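Local coordinates for protein carboxypeptidase A (Helicoverpa armigera, PDB 1JQG) that probably removes C-terminal residues from peptides as a zinc-dependent metallocarboxypeptidase, here still carrying its activation segment as the mid-gut proenzyme, at residues 29-32 / 36-39; 132-137 / 197-202; 258-263 / 316-321. All blocks are in the same frame, centred on the assembly; numbering follows the deposited sequence.

Contact 1 of 3, residues 29-32 / 36-39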
ATOM      1  N   VAL A  29     -17.268 -11.758   7.199  1.00 30.44           N
ATOM      2  CA  VAL A  29     -17.646 -13.068   6.686  1.00 30.08           C
ATOM      3  C   VAL A  29     -16.694 -14.143   7.193  1.00 28.45           C
ATOM      4  O   VAL A  29     -15.499 -13.965   7.076  1.00 26.84           O
ATOM      5  CB  VAL A  29     -17.714 -13.107   5.151  1.00 31.87           C
ATOM      6  CG1 VAL A  29     -18.680 -11.989   4.736  1.00 31.12           C
ATOM      7  CG2 VAL A  29     -16.394 -12.888   4.445  1.00 41.84           C
ATOM      8  N   ASP A  30     -17.225 -15.194   7.793  1.00 31.72           N
ATOM      9  CA  ASP A  30     -16.487 -16.298   8.360  1.00 28.55           C
ATOM     10  C   ASP A  30     -16.741 -17.541   7.534  1.00 28.76           C
ATOM     11  O   ASP A  30     -17.857 -18.042   7.598  1.00 30.87           O
ATOM     12  CB  ASP A  30     -16.886 -16.582   9.814  1.00 34.43           C
ATOM     13  CG  ASP A  30     -16.785 -15.358  10.695  1.00 36.54           C
ATOM     14  OD1 ASP A  30     -15.834 -15.343  11.490  1.00 45.14           O
ATOM     15  OD2 ASP A  30     -17.633 -14.441  10.557  1.00 44.33           O
ATOM     16  N   VAL A  31     -15.734 -17.980   6.793  1.00 30.60           N
ATOM     17  CA  VAL A  31     -15.830 -19.168   5.958  1.00 31.71           C
ATOM     18  C   VAL A  31     -15.208 -20.364   6.667  1.00 32.97           C
ATOM     19  O   VAL A  31     -14.187 -20.244   7.323  1.00 33.89           O
ATOM     20  CB  VAL A  31     -15.196 -18.963   4.558  1.00 32.63           C
ATOM     21  CG1 VAL A  31     -16.029 -17.947   3.773  1.00 30.26           C
ATOM     22  CG2 VAL A  31     -13.751 -18.529   4.703  1.00 30.69           C
ATOM     23  N   ALA A  32     -15.823 -21.529   6.516  1.00 35.82           N
ATOM     24  CA  ALA A  32     -15.355 -22.753   7.163  1.00 34.91           C
ATOM     25  C   ALA A  32     -14.436 -23.569   6.263  1.00 35.62           C
ATOM     26  O   ALA A  32     -13.475 -24.140   6.752  1.00 39.67           O
ATOM     27  CB  ALA A  32     -16.548 -23.631   7.528  1.00 26.22           C
ATOM     28  N   GLN A  36     -16.326 -22.602   0.294  1.00 40.01           N
ATOM     29  CA  GLN A  36     -16.923 -21.330   0.615  1.00 39.21           C
ATOM     30  C   GLN A  36     -16.044 -20.126   0.264  1.00 42.36           C
ATOM     31  O   GLN A  36     -16.514 -19.001  -0.016  1.00 37.06           O
ATOM     32  CB  GLN A  36     -17.256 -21.349   2.113  1.00 36.98           C
ATOM     33  CG  GLN A  36     -18.285 -22.397   2.485  1.00 39.18           C
ATOM     34  CD  GLN A  36     -18.761 -22.286   3.927  1.00 40.25           C
ATOM     35  OE1 GLN A  36     -19.941 -22.452   4.250  1.00 45.62           O
ATOM     36  NE2 GLN A  36     -17.777 -21.993   4.783  1.00 33.18           N
ATOM     37  N   VAL A  37     -14.708 -20.310   0.330  1.00 42.12           N
ATOM     38  CA  VAL A  37     -13.772 -19.267  -0.057  1.00 40.21           C
ATOM     39  C   VAL A  37     -14.026 -18.803  -1.492  1.00 41.97           C
ATOM     40  O   VAL A  37     -13.977 -17.614  -1.777  1.00 42.10           O
ATOM     41  CB  VAL A  37     -12.316 -19.716   0.091  1.00 36.34           C
ATOM     42  CG1 VAL A  37     -11.336 -18.643  -0.344  1.00 35.31           C
ATOM     43  CG2 VAL A  37     -11.986 -20.052   1.548  1.00 48.34           C
ATOM     44  N   LYS A  38     -14.264 -19.744  -2.390  1.00 43.32           N
ATOM     45  CA  LYS A  38     -14.570 -19.516  -3.784  1.00 42.69           C
ATOM     46  C   LYS A  38     -15.986 -18.937  -3.916  1.00 40.09           C
ATOM     47  O   LYS A  38     -16.270 -17.943  -4.576  1.00 37.93           O
ATOM     48  CB  LYS A  38     -14.481 -20.833  -4.569  1.00 49.81           C
ATOM     49  CG  LYS A  38     -13.674 -20.949  -5.834  1.00 56.64           C
ATOM     50  CD  LYS A  38     -13.934 -19.829  -6.833  1.00 58.87           C
ATOM     51  CE  LYS A  38     -12.852 -19.813  -7.910  1.00 63.54           C
ATOM     52  NZ  LYS A  38     -12.667 -21.207  -8.436  1.00 63.64           N
ATOM     53  N   LEU A  39     -16.922 -19.535  -3.200  1.00 38.92           N
ATOM     54  CA  LEU A  39     -18.313 -19.147  -3.176  1.00 38.33           C
ATOM     55  C   LEU A  39     -18.449 -17.656  -2.896  1.00 38.58           C
ATOM     56  O   LEU A  39     -19.061 -16.899  -3.647  1.00 38.97           O
ATOM     57  CB  LEU A  39     -19.072 -19.909  -2.093  1.00 36.77           C
ATOM     58  CG  LEU A  39     -20.590 -19.844  -2.038  1.00 43.35           C
ATOM     59  CD1 LEU A  39     -21.261 -20.378  -3.304  1.00 43.62           C
ATOM     60  CD2 LEU A  39     -21.075 -20.649  -0.827  1.00 48.55           C
TER
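V31 and Q36 lie against each other where the chain leaves a strand and turns into a helix. V31 CB and CG1 run alongside the root of the glutamine, CG1 coming to 4.0 Å from Q36 CB, and the two side chains pass in opposite directions. The other methyl of V31 turns to V37: the CG2 atoms of V31 and V37 meet at 3.9 Å, with the side chains crossing at about a right angle. With V31 CG1 anti to the carbonyl carbon (chi1 -67°), one methyl is spent on each helix residue.

Beyond CB the side chain of Q36 is extended (chi2 -172°), and this carries its amide back to the backbone of A32. The atom modelled as NE2 of Q36 stands 2.7 Å from A32 N; the amide is probably turned over, and if it is turned back a hydrogen bond to A32 N may exist. V31 and V37 are buried, while A32 is exposed and Q36 partly so.

This is the strand-to-helix turn that begins a beta-alpha-beta crossover in the activation segment. Strand 25-30, with D30 bonded through its backbone to Q83 and V29 to G61, lies inside the four-stranded antiparallel sheet; helix 34-46 then leads to the parallel strand 50-53, with 61-65 between the two in the sheet. L39 packs on F76 of the neighbouring helix 70-80, and V37 also touches Y360, a residue of the enzyme domain.

Contact 2 of 3, residues 132-137 / 197-202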
ATOM      1  N   GLN A 132      10.779  19.004  -2.548  1.00 19.97           N
ATOM      2  CA  GLN A 132      11.560  20.069  -3.183  1.00 18.75           C
ATOM      3  C   GLN A 132      12.386  20.884  -2.220  1.00 17.68           C
ATOM      4  O   GLN A 132      13.463  21.387  -2.551  1.00 27.20           O
ATOM      5  CB  GLN A 132      10.630  20.992  -3.977  1.00 15.10           C
ATOM      6  CG  GLN A 132       9.988  20.307  -5.165  1.00 20.76           C
ATOM      7  CD  GLN A 132       8.909  21.142  -5.808  1.00 24.33           C
ATOM      8  OE1 GLN A 132       7.715  20.803  -5.787  1.00 37.06           O
ATOM      9  NE2 GLN A 132       9.305  22.259  -6.361  1.00 25.10           N
ATOM     10  N   GLU A 133      11.960  21.005  -0.985  1.00 18.12           N
ATOM     11  CA  GLU A 133      12.620  21.769   0.048  1.00 17.23           C
ATOM     12  C   GLU A 133      13.819  21.006   0.572  1.00 20.97           C
ATOM     13  O   GLU A 133      14.917  21.526   0.885  1.00 21.61           O
ATOM     14  CB  GLU A 133      11.679  22.114   1.200  1.00 17.36           C
ATOM     15  CG  GLU A 133      10.520  23.036   0.799  1.00 19.05           C
ATOM     16  CD  GLU A 133      11.022  24.367   0.239  1.00 26.82           C
ATOM     17  OE1 GLU A 133      11.680  25.051   1.056  1.00 29.05           O
ATOM     18  OE2 GLU A 133      10.753  24.674  -0.940  1.00 22.61           O
ATOM     19  N   LEU A 134      13.682  19.698   0.571  1.00 19.70           N
ATOM     20  CA  LEU A 134      14.740  18.794   1.001  1.00 20.16           C
ATOM     21  C   LEU A 134      15.915  18.863   0.049  1.00 22.46           C
ATOM     22  O   LEU A 134      17.087  18.930   0.472  1.00 25.39           O
ATOM     23  CB  LEU A 134      14.122  17.380   1.056  1.00 18.54           C
ATOM     24  CG  LEU A 134      14.240  16.617   2.366  1.00 18.72           C
ATOM     25  CD1 LEU A 134      13.792  17.414   3.582  1.00 21.99           C
ATOM     26  CD2 LEU A 134      13.418  15.328   2.277  1.00 19.54           C
ATOM     27  N   ALA A 135      15.613  18.948  -1.266  1.00 17.64           N
ATOM     28  CA  ALA A 135      16.694  19.049  -2.248  1.00 21.49           C
ATOM     29  C   ALA A 135      17.462  20.368  -2.222  1.00 20.09           C
ATOM     30  O   ALA A 135      18.591  20.412  -2.728  1.00 22.61           O
ATOM     31  CB  ALA A 135      16.198  18.808  -3.673  1.00 18.66           C
ATOM     32  N   LYS A 136      16.862  21.409  -1.661  1.00 21.52           N
ATOM     33  CA  LYS A 136      17.546  22.679  -1.413  1.00 21.24           C
ATOM     34  C   LYS A 136      18.476  22.694  -0.200  1.00 19.54           C
ATOM     35  O   LYS A 136      19.525  23.296  -0.231  1.00 25.00           O
ATOM     36  CB  LYS A 136      16.485  23.759  -1.146  1.00 18.35           C
ATOM     37  CG  LYS A 136      15.617  24.052  -2.361  1.00 21.90           C
ATOM     38  CD  LYS A 136      14.658  25.206  -2.070  1.00 20.21           C
ATOM     39  CE  LYS A 136      13.471  25.191  -3.059  1.00 17.56           C
ATOM     40  NZ  LYS A 136      12.426  26.169  -2.623  1.00 17.80           N
ATOM     41  N   GLU A 137      18.079  22.021   0.880  1.00 20.08           N
ATOM     42  CA  GLU A 137      18.857  22.008   2.118  1.00 22.29           C
ATOM     43  C   GLU A 137      19.916  20.924   2.148  1.00 23.30           C
ATOM     44  O   GLU A 137      20.956  21.058   2.806  1.00 24.86           O
ATOM     45  CB  GLU A 137      17.936  21.812   3.332  1.00 22.07           C
ATOM     46  CG  GLU A 137      18.544  22.145   4.681  1.00 21.93           C
ATOM     47  CD  GLU A 137      17.567  22.026   5.837  1.00 18.85           C
ATOM     48  OE1 GLU A 137      16.356  22.013   5.513  1.00 19.46           O
ATOM     49  OE2 GLU A 137      17.929  21.945   7.034  1.00 18.66           O
ATOM     50  N   LYS A 197      14.911   9.467   8.607  1.00 21.63           N
ATOM     51  CA  LYS A 197      16.118   8.821   9.166  1.00 23.20           C
ATOM     52  C   LYS A 197      17.300   8.766   8.206  1.00 23.46           C
ATOM     53  O   LYS A 197      18.429   8.685   8.642  1.00 24.69           O
ATOM     54  CB  LYS A 197      15.839   7.388   9.641  1.00 18.97           C
ATOM     55  CG  LYS A 197      14.978   7.357  10.917  1.00 19.28           C
ATOM     56  CD  LYS A 197      15.892   7.890  12.021  1.00 29.49           C
ATOM     57  CE  LYS A 197      15.160   8.023  13.344  1.00 38.28           C
ATOM     58  NZ  LYS A 197      16.214   8.397  14.357  1.00 33.57           N
ATOM     59  N   LEU A 198      17.052   8.836   6.891  1.00 21.46           N
ATOM     60  CA  LEU A 198      18.133   8.849   5.918  1.00 20.93           C
ATOM     61  C   LEU A 198      18.642  10.249   5.598  1.00 16.58           C
ATOM     62  O   LEU A 198      19.714  10.409   5.024  1.00 16.00           O
ATOM     63  CB  LEU A 198      17.688   8.131   4.636  1.00 16.65           C
ATOM     64  CG  LEU A 198      17.363   6.657   4.727  1.00 18.74           C
ATOM     65  CD1 LEU A 198      16.753   6.185   3.416  1.00 22.57           C
ATOM     66  CD2 LEU A 198      18.578   5.797   5.038  1.00 13.76           C
ATOM     67  N   VAL A 199      17.867  11.271   5.895  1.00 16.09           N
ATOM     68  CA  VAL A 199      18.228  12.650   5.564  1.00 15.70           C
ATOM     69  C   VAL A 199      18.280  13.551   6.786  1.00 16.67           C
ATOM     70  O   VAL A 199      19.308  14.191   6.910  1.00 20.06           O
ATOM     71  CB  VAL A 199      17.234  13.243   4.536  1.00 18.89           C
ATOM     72  CG1 VAL A 199      17.592  14.637   4.044  1.00 13.29           C
ATOM     73  CG2 VAL A 199      17.071  12.324   3.323  1.00 18.63           C
ATOM     74  N   ILE A 200      17.194  13.714   7.527  1.00 18.70           N
ATOM     75  CA  ILE A 200      17.056  14.642   8.612  1.00 20.40           C
ATOM     76  C   ILE A 200      17.799  14.231   9.866  1.00 25.33           C
ATOM     77  O   ILE A 200      18.596  15.002  10.410  1.00 30.33           O
ATOM     78  CB  ILE A 200      15.572  14.881   9.002  1.00 22.16           C
ATOM     79  CG1 ILE A 200      14.753  15.288   7.770  1.00 18.56           C
ATOM     80  CG2 ILE A 200      15.458  15.919  10.117  1.00 18.88           C
ATOM     81  CD1 ILE A 200      15.181  16.551   7.096  1.00 15.83           C
ATOM     82  N   ASP A 201      17.525  13.047  10.376  1.00 26.46           N
ATOM     83  CA  ASP A 201      18.109  12.521  11.583  1.00 23.82           C
ATOM     84  C   ASP A 201      18.879  11.242  11.318  1.00 23.93           C
ATOM     85  O   ASP A 201      18.304  10.170  11.488  1.00 25.96           O
ATOM     86  CB  ASP A 201      17.029  12.248  12.640  1.00 24.82           C
ATOM     87  CG  ASP A 201      17.617  11.995  14.013  1.00 22.31           C
ATOM     88  OD1 ASP A 201      16.847  11.386  14.764  1.00 29.45           O
ATOM     89  OD2 ASP A 201      18.770  12.400  14.281  1.00 29.24           O
ATOM     90  N   VAL A 202      20.064  11.352  10.733  1.00 26.11           N
ATOM     91  CA  VAL A 202      20.875  10.197  10.362  1.00 23.67           C
ATOM     92  C   VAL A 202      21.621   9.629  11.575  1.00 28.70           C
ATOM     93  O   VAL A 202      22.714  10.092  11.948  1.00 31.47           O
ATOM     94  CB  VAL A 202      21.912  10.583   9.283  1.00 27.67           C
ATOM     95  CG1 VAL A 202      22.613   9.327   8.778  1.00 21.36           C
ATOM     96  CG2 VAL A 202      21.244  11.348   8.146  1.00 26.21           C
TER
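No flat group takes part where L134 meets V199 and I200; three branched aliphatic side chains make the whole contact, and the carboxylates of E133 and D201 take lysines of their own segments. L134 CD1 touches I200 CD1 end to end at 3.9 Å, the two side chains crossing at about a right angle. The branch point of the same leucine, CG, lies 4.2 Å from V199 CG1. I200 reaches in by its tip: CG1 stands beside the backbone N, and a second bend (chi2 -61°) swings CD1 toward the leucine.

Of the flat groups, E133 OE2 receives K136 NZ on its syn side at 2.8 Å, a salt bridge within helix 124-137. D201 OD1 is approached differently: K197 NZ sits 3.1 Å away, well above the carboxylate plane. E137 pairs with R115, which the I200 side chain also touches.

L134 touches L159 and V199 touches I161, so both helices pack on strand 155-161, next to the outermost strand 142-149. With no hydrogen bond or charge pair crossing between the segments, shape and the burial of hydrocarbon hold this corner of the enzyme domain.

Contact 3 of 3, residues 258-263 / 316-321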
ATOM      1  N   GLY A 258       2.875  -5.751 -15.509  1.00 31.04           N
ATOM      2  CA  GLY A 258       3.128  -6.719 -16.545  1.00 30.26           C
ATOM      3  C   GLY A 258       3.364  -8.142 -16.143  1.00 35.05           C
ATOM      4  O   GLY A 258       3.344  -9.012 -17.022  1.00 41.39           O
ATOM      5  N   MET A 259       3.502  -8.455 -14.867  1.00 37.86           N
ATOM      6  CA  MET A 259       3.683  -9.841 -14.421  1.00 35.98           C
ATOM      7  C   MET A 259       2.358 -10.575 -14.378  1.00 35.93           C
ATOM      8  O   MET A 259       1.535 -10.429 -13.473  1.00 35.66           O
ATOM      9  CB  MET A 259       4.349  -9.821 -13.050  1.00 38.82           C
ATOM     10  CG  MET A 259       5.335 -10.930 -12.832  1.00 35.80           C
ATOM     11  SD  MET A 259       4.647 -12.548 -12.513  1.00 50.05           S
ATOM     12  CE  MET A 259       5.792 -13.583 -13.414  1.00 50.30           C
ATOM     13  N   ASN A 260       2.078 -11.336 -15.420  1.00 36.10           N
ATOM     14  CA  ASN A 260       0.859 -12.137 -15.559  1.00 36.32           C
ATOM     15  C   ASN A 260      -0.425 -11.308 -15.558  1.00 39.20           C
ATOM     16  O   ASN A 260      -1.485 -11.633 -14.990  1.00 38.61           O
ATOM     17  CB  ASN A 260       0.780 -13.236 -14.505  1.00 35.56           C
ATOM     18  CG  ASN A 260       1.863 -14.289 -14.675  1.00 43.25           C
ATOM     19  OD1 ASN A 260       2.674 -14.542 -13.776  1.00 44.64           O
ATOM     20  ND2 ASN A 260       1.916 -14.931 -15.845  1.00 42.16           N
ATOM     21  N   TRP A 261      -0.381 -10.164 -16.252  1.00 36.18           N
ATOM     22  CA  TRP A 261      -1.501  -9.235 -16.254  1.00 38.61           C
ATOM     23  C   TRP A 261      -2.794  -9.877 -16.735  1.00 38.63           C
ATOM     24  O   TRP A 261      -2.762 -10.636 -17.694  1.00 42.13           O
ATOM     25  CB  TRP A 261      -1.138  -8.011 -17.112  1.00 37.21           C
ATOM     26  CG  TRP A 261      -2.250  -7.003 -17.195  1.00 39.61           C
ATOM     27  CD1 TRP A 261      -2.485  -5.963 -16.340  1.00 36.98           C
ATOM     28  CD2 TRP A 261      -3.282  -6.951 -18.183  1.00 34.33           C
ATOM     29  NE1 TRP A 261      -3.583  -5.254 -16.748  1.00 36.09           N
ATOM     30  CE2 TRP A 261      -4.090  -5.855 -17.877  1.00 34.68           C
ATOM     31  CE3 TRP A 261      -3.585  -7.728 -19.308  1.00 33.92           C
ATOM     32  CZ2 TRP A 261      -5.200  -5.512 -18.665  1.00 34.87           C
ATOM     33  CZ3 TRP A 261      -4.678  -7.364 -20.083  1.00 31.93           C
ATOM     34  CH2 TRP A 261      -5.495  -6.260 -19.754  1.00 20.34           C
ATOM     35  N   GLY A 262      -3.919  -9.497 -16.141  1.00 39.41           N
ATOM     36  CA  GLY A 262      -5.224  -9.942 -16.574  1.00 38.94           C
ATOM     37  C   GLY A 262      -5.652 -11.347 -16.206  1.00 38.35           C
ATOM     38  O   GLY A 262      -6.779 -11.742 -16.570  1.00 39.24           O
ATOM     39  N   THR A 263      -4.814 -12.107 -15.504  1.00 41.09           N
ATOM     40  CA  THR A 263      -5.111 -13.511 -15.222  1.00 41.02           C
ATOM     41  C   THR A 263      -5.913 -13.648 -13.937  1.00 40.59           C
ATOM     42  O   THR A 263      -6.679 -14.588 -13.774  1.00 40.15           O
ATOM     43  CB  THR A 263      -3.849 -14.379 -15.140  1.00 40.75           C
ATOM     44  OG1 THR A 263      -3.016 -13.838 -14.108  1.00 45.96           O
ATOM     45  CG2 THR A 263      -3.171 -14.420 -16.496  1.00 37.12           C
ATOM     46  N   TYR A 316       4.711 -14.574  -6.133  1.00 32.82           N
ATOM     47  CA  TYR A 316       4.059 -14.255  -7.367  1.00 29.65           C
ATOM     48  C   TYR A 316       2.580 -14.565  -7.031  1.00 27.10           C
ATOM     49  O   TYR A 316       2.218 -15.642  -6.611  1.00 25.32           O
ATOM     50  CB  TYR A 316       4.655 -15.081  -8.523  1.00 24.18           C
ATOM     51  CG  TYR A 316       6.012 -14.526  -9.051  1.00 25.32           C
ATOM     52  CD1 TYR A 316       6.237 -13.128  -9.197  1.00 24.62           C
ATOM     53  CD2 TYR A 316       7.032 -15.417  -9.391  1.00 27.12           C
ATOM     54  CE1 TYR A 316       7.482 -12.657  -9.681  1.00 22.27           C
ATOM     55  CE2 TYR A 316       8.264 -14.944  -9.871  1.00 28.15           C
ATOM     56  CZ  TYR A 316       8.490 -13.574 -10.016  1.00 29.12           C
ATOM     57  OH  TYR A 316       9.696 -13.140 -10.486  1.00 27.48           O
ATOM     58  N   GLY A 317       1.710 -13.611  -7.190  1.00 22.22           N
ATOM     59  CA  GLY A 317       0.250 -13.773  -6.832  1.00 24.34           C
ATOM     60  C   GLY A 317      -0.358 -15.119  -7.306  1.00 26.62           C
ATOM     61  O   GLY A 317      -1.498 -15.487  -6.906  1.00 26.75           O
ATOM     62  N   ASN A 318       0.093 -15.852  -8.276  1.00 28.48           N
ATOM     63  CA  ASN A 318      -0.513 -16.999  -8.928  1.00 29.50           C
ATOM     64  C   ASN A 318      -0.270 -18.298  -8.173  1.00 28.13           C
ATOM     65  O   ASN A 318      -0.856 -19.343  -8.453  1.00 35.65           O
ATOM     66  CB  ASN A 318      -0.001 -17.180 -10.366  1.00 28.50           C
ATOM     67  CG  ASN A 318       1.477 -17.413 -10.430  1.00 29.24           C
ATOM     68  OD1 ASN A 318       2.163 -17.208  -9.424  1.00 36.22           O
ATOM     69  ND2 ASN A 318       1.931 -17.822 -11.596  1.00 35.99           N
ATOM     70  N   GLY A 319       0.583 -18.292  -7.196  1.00 26.20           N
ATOM     71  CA  GLY A 319       0.897 -19.436  -6.365  1.00 27.73           C
ATOM     72  C   GLY A 319       2.273 -20.026  -6.633  1.00 26.58           C
ATOM     73  O   GLY A 319       2.737 -20.684  -5.712  1.00 29.95           O
ATOM     74  N   VAL A 320       2.837 -19.845  -7.812  1.00 22.90           N
ATOM     75  CA  VAL A 320       4.117 -20.392  -8.175  1.00 24.17           C
ATOM     76  C   VAL A 320       5.210 -19.633  -7.422  1.00 29.68           C
ATOM     77  O   VAL A 320       5.188 -18.396  -7.365  1.00 30.78           O
ATOM     78  CB  VAL A 320       4.397 -20.271  -9.688  1.00 26.21           C
ATOM     79  CG1 VAL A 320       5.791 -20.836  -9.941  1.00 31.68           C
ATOM     80  CG2 VAL A 320       3.382 -20.996 -10.529  1.00 16.80           C
ATOM     81  N   LEU A 321       6.142 -20.361  -6.845  1.00 31.08           N
ATOM     82  CA  LEU A 321       7.220 -19.815  -6.048  1.00 33.58           C
ATOM     83  C   LEU A 321       8.465 -19.589  -6.885  1.00 36.65           C
ATOM     84  O   LEU A 321       8.775 -20.349  -7.798  1.00 38.28           O
ATOM     85  CB  LEU A 321       7.542 -20.738  -4.865  1.00 32.33           C
ATOM     86  CG  LEU A 321       6.426 -20.942  -3.825  1.00 35.62           C
ATOM     87  CD1 LEU A 321       6.949 -21.893  -2.760  1.00 39.60           C
ATOM     88  CD2 LEU A 321       5.991 -19.610  -3.234  1.00 37.11           C
TER
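M259 lays its terminal methyl almost squarely on the ring of Y316, bridging two loops. M259 CE is 4.2 Å from the centroid of the Y316 ring and only 9° off the normal, a CH-pi contact over one face. The sulfur adds a Met-aromatic contact: M259 SD stands more obliquely, also 4.2 Å from the centroid of the Y316 ring, and its nearest atom is Y316 CD1, 3.7 Å from M259 SD. Bends at chi2 (-76°) and chi3 fold the methionine so that sulfur and methyl both face the tyrosine.

A looser second touch follows at the surface, between the amides of N260 and N318, whose planes are 32° apart. The atom modelled as N260 OD1 lies 4.0 Å from N318 ND2; the N260 amide is probably turned over, so the pairing carries no weight.

Each loop is shaped by its own turn. N260 to T263 form a type II turn, with G262 at the position of positive phi; T263 OG1 donates to N260 O at 2.8 Å, backing up a weak backbone bond. Y316 to G319 form a type I turn, closed by G319 N to Y316 O at 3.2 Å. N318 OD1 then accepts from V320 N at 3.2 Å, an Asx turn whose N-H comes from above the carbonyl plane.

Helix 366-373 lies alongside both loops: M259 and Y316 touch Q372, and D368 takes the N-H of G317. The M259 backbone bonds to G364 just ahead of that helix, while segment 316-321 leads from strand 311-314 toward helix 325-340.

In the fold
The three contacts follow one another along the chain without overlap. Contact 1 joins a strand and a helix of the activation segment, with its four-stranded antiparallel sheet; contacts 2 and 3 belong to the enzyme domain, built round the mixed eight-stranded sheet of the M14 carboxypeptidases. Contact 2 joins helices 124-137 and 187-200 near one edge of that sheet, on the opposite side of the chain's centre from the other two, its centre about 48 Å from that of contact 1 and about 37 Å from that of contact 3. Contact 3 joins two loops beside helix 366-373. Contacts 1 and 3 are the closest pair, centres about 23 Å and nearest atoms about 10 Å apart. All three lie away from the annotated sites.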